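Local coordinates for core protein VP4 (Bluetongue virus, PDB 2JHP) that caps viral messenger RNA as a multifunctional enzyme of the inner core, working as an RNA-capping assembly line, at residues V565-L568 / F569-F572. Numbering follows the deposited sequence.
Sequences VTDL and FWWF
Asp567 reaches across to Trp570 and N-caps helix 568-576, a compact example of how a side chain just ahead of a helix can supply an acceptor to a first-turn N-H. Its CB lies 4.1 Å from CB of Trp570. One bond further, CG stands anti to the backbone N (chi1 -169°), which swings the carboxylate round to the start of the helix. At the tip, OD2 accepts from Trp570 N at 3.1 Å. The donor N lies above the carboxylate plane, 55° out of it. The bond is bent, with an N-H...O angle of 152°. The same oxygen also presses on Trp570 CB, whose indole leads away, the two side chains crossing at about a right angle. OD2 has a second partner in the salt bridge to Arg466, while OD1 accepts from Ser461 OG and Ile467 N, so four polar partners grip this buried carboxylate and should fix its rotation. Negative charge at this end would probably suit the helix dipole. Ser461 OG is bonded to Phe569 N as well, drawing a second N-H of the first turn into the cap. Beyond the cap, the backbone takes up the helical pattern: Asp567 O accepts from Trp571 N at 2.9 Å, and Leu568 O from Phe572 N at 2.7 Å. Along the same turn Leu568 and Phe572 run side by side: Leu568 CB is 4.1 Å from Phe572 CE2, and Leu568 CD2 is equally near Phe572 CZ. The aromatic residues spread outward from this turn: Trp571 and Phe572 pack on Leu555 of helix 551-561, Phe569 and Phe572 meet Trp637 of helix 635-641, and Trp570 meets Phe476 of helix 470-480. Leu568 touches helix 453-460, and Asp567 ties the helix start to strand 466-469.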
ATOM      1  N   VAL A 565      -9.398 -16.831  -9.766  1.00 16.60           N
ATOM      2  CA  VAL A 565      -8.842 -17.156  -8.450  1.00 16.81           C
ATOM      3  C   VAL A 565      -9.957 -17.183  -7.419  1.00 27.28           C
ATOM      4  O   VAL A 565     -10.473 -16.141  -7.034  1.00 26.08           O
ATOM      5  CB  VAL A 565      -7.778 -16.126  -7.982  1.00 14.30           C
ATOM      6  CG1 VAL A 565      -7.242 -16.514  -6.610  1.00 11.88           C
ATOM      7  CG2 VAL A 565      -6.646 -16.006  -9.001  1.00 13.26           C
ATOM      8  N   THR A 566     -10.338 -18.377  -6.986  1.00 30.66           N
ATOM      9  CA  THR A 566     -11.281 -18.520  -5.871  1.00 27.74           C
ATOM     10  C   THR A 566     -10.773 -19.559  -4.868  1.00 27.64           C
ATOM     11  O   THR A 566      -9.771 -20.228  -5.130  1.00 14.30           O
ATOM     12  CB  THR A 566     -12.702 -18.862  -6.362  1.00 27.37           C
ATOM     13  OG1 THR A 566     -13.643 -18.636  -5.304  1.00 46.55           O
ATOM     14  CG2 THR A 566     -12.789 -20.324  -6.845  1.00 -4.04           C
ATOM     15  N   ASP A 567     -11.461 -19.692  -3.730  1.00  4.64           N
ATOM     16  CA  ASP A 567     -10.996 -20.546  -2.623  1.00 -6.18           C
ATOM     17  C   ASP A 567     -11.519 -21.980  -2.732  1.00  8.07           C
ATOM     18  O   ASP A 567     -12.702 -22.244  -2.511  1.00 17.20           O
ATOM     19  CB  ASP A 567     -11.320 -19.914  -1.255  1.00 -6.81           C
ATOM     20  CG  ASP A 567     -10.614 -20.624  -0.091  1.00 14.12           C
ATOM     21  OD1 ASP A 567      -9.379 -20.783  -0.141  1.00 32.95           O
ATOM     22  OD2 ASP A 567     -11.283 -21.013   0.891  1.00  5.36           O
ATOM     23  N   LEU A 568     -10.616 -22.898  -3.070  1.00 18.83           N
ATOM     24  CA  LEU A 568     -10.939 -24.319  -3.178  1.00  4.09           C
ATOM     25  C   LEU A 568     -11.506 -24.909  -1.894  1.00 23.03           C
ATOM     26  O   LEU A 568     -12.523 -25.591  -1.920  1.00  6.94           O
ATOM     27  CB  LEU A 568      -9.719 -25.128  -3.630  1.00 -5.53           C
ATOM     28  CG  LEU A 568      -9.379 -25.079  -5.124  1.00  7.81           C
ATOM     29  CD1 LEU A 568      -8.243 -26.044  -5.420  1.00  3.58           C
ATOM     30  CD2 LEU A 568     -10.592 -25.413  -5.990  1.00 -7.45           C
ATOM     31  N   PHE A 569     -10.851 -24.641  -0.772  1.00  6.59           N
ATOM     32  CA  PHE A 569     -11.262 -25.237   0.502  1.00 18.86           C
ATOM     33  C   PHE A 569     -12.695 -24.864   0.854  1.00  3.44           C
ATOM     34  O   PHE A 569     -13.512 -25.721   1.139  1.00 -7.83           O
ATOM     35  CB  PHE A 569     -10.332 -24.803   1.631  1.00 24.17           C
ATOM     36  CG  PHE A 569      -9.955 -25.913   2.546  1.00-12.98           C
ATOM     37  CD1 PHE A 569      -8.622 -26.284   2.704  1.00 40.07           C
ATOM     38  CD2 PHE A 569     -10.929 -26.610   3.232  1.00 83.71           C
ATOM     39  CE1 PHE A 569      -8.274 -27.333   3.544  1.00 10.28           C
ATOM     40  CE2 PHE A 569     -10.591 -27.637   4.059  1.00-12.56           C
ATOM     41  CZ  PHE A 569      -9.261 -28.007   4.228  1.00 23.39           C
ATOM     42  N   TRP A 570     -12.990 -23.569   0.828  1.00 -6.76           N
ATOM     43  CA  TRP A 570     -14.334 -23.059   1.082  1.00  6.82           C
ATOM     44  C   TRP A 570     -15.326 -23.562   0.020  1.00 20.11           C
ATOM     45  O   TRP A 570     -16.447 -23.965   0.345  1.00  8.86           O
ATOM     46  CB  TRP A 570     -14.261 -21.531   1.134  1.00 24.12           C
ATOM     47  CG  TRP A 570     -15.542 -20.799   1.225  1.00-11.25           C
ATOM     48  CD1 TRP A 570     -16.784 -21.322   1.450  1.00-17.67           C
ATOM     49  CD2 TRP A 570     -15.710 -19.381   1.147  1.00 -8.03           C
ATOM     50  NE1 TRP A 570     -17.720 -20.313   1.492  1.00 -8.71           N
ATOM     51  CE2 TRP A 570     -17.084 -19.112   1.307  1.00 13.14           C
ATOM     52  CE3 TRP A 570     -14.823 -18.304   0.956  1.00 -9.30           C
ATOM     53  CZ2 TRP A 570     -17.600 -17.816   1.274  1.00  4.13           C
ATOM     54  CZ3 TRP A 570     -15.339 -17.015   0.916  1.00  9.14           C
ATOM     55  CH2 TRP A 570     -16.714 -16.785   1.084  1.00 -7.87           C
ATOM     56  N   TRP A 571     -14.891 -23.554  -1.238  1.00  8.38           N
ATOM     57  CA  TRP A 571     -15.707 -24.040  -2.353  1.00 -7.44           C
ATOM     58  C   TRP A 571     -16.061 -25.528  -2.197  1.00 11.24           C
ATOM     59  O   TRP A 571     -17.231 -25.887  -2.253  1.00 17.76           O
ATOM     60  CB  TRP A 571     -15.016 -23.761  -3.691  1.00 10.06           C
ATOM     61  CG  TRP A 571     -15.945 -23.740  -4.851  1.00  7.53           C
ATOM     62  CD1 TRP A 571     -16.744 -22.706  -5.243  1.00 35.29           C
ATOM     63  CD2 TRP A 571     -16.167 -24.799  -5.786  1.00 -8.30           C
ATOM     64  NE1 TRP A 571     -17.453 -23.055  -6.366  1.00  8.39           N
ATOM     65  CE2 TRP A 571     -17.124 -24.338  -6.716  1.00 10.47           C
ATOM     66  CE3 TRP A 571     -15.660 -26.104  -5.922  1.00 -3.11           C
ATOM     67  CZ2 TRP A 571     -17.586 -25.134  -7.766  1.00 17.08           C
ATOM     68  CZ3 TRP A 571     -16.115 -26.890  -6.969  1.00 29.91           C
ATOM     69  CH2 TRP A 571     -17.069 -26.404  -7.873  1.00 10.73           C
ATOM     70  N   PHE A 572     -15.062 -26.379  -1.965  1.00  4.48           N
ATOM     71  CA  PHE A 572     -15.319 -27.792  -1.679  1.00  7.26           C
ATOM     72  C   PHE A 572     -16.243 -27.939  -0.478  1.00  1.81           C
ATOM     73  O   PHE A 572     -17.058 -28.872  -0.418  1.00 -9.58           O
ATOM     74  CB  PHE A 572     -14.022 -28.574  -1.431  1.00 13.37           C
ATOM     75  CG  PHE A 572     -13.184 -28.797  -2.668  1.00 10.27           C
ATOM     76  CD1 PHE A 572     -13.774 -29.082  -3.896  1.00 10.03           C
ATOM     77  CD2 PHE A 572     -11.795 -28.752  -2.596  1.00 15.91           C
ATOM     78  CE1 PHE A 572     -12.995 -29.296  -5.031  1.00 29.41           C
ATOM     79  CE2 PHE A 572     -11.011 -28.968  -3.725  1.00 34.33           C
ATOM     80  CZ  PHE A 572     -11.614 -29.240  -4.944  1.00 58.43           C
TER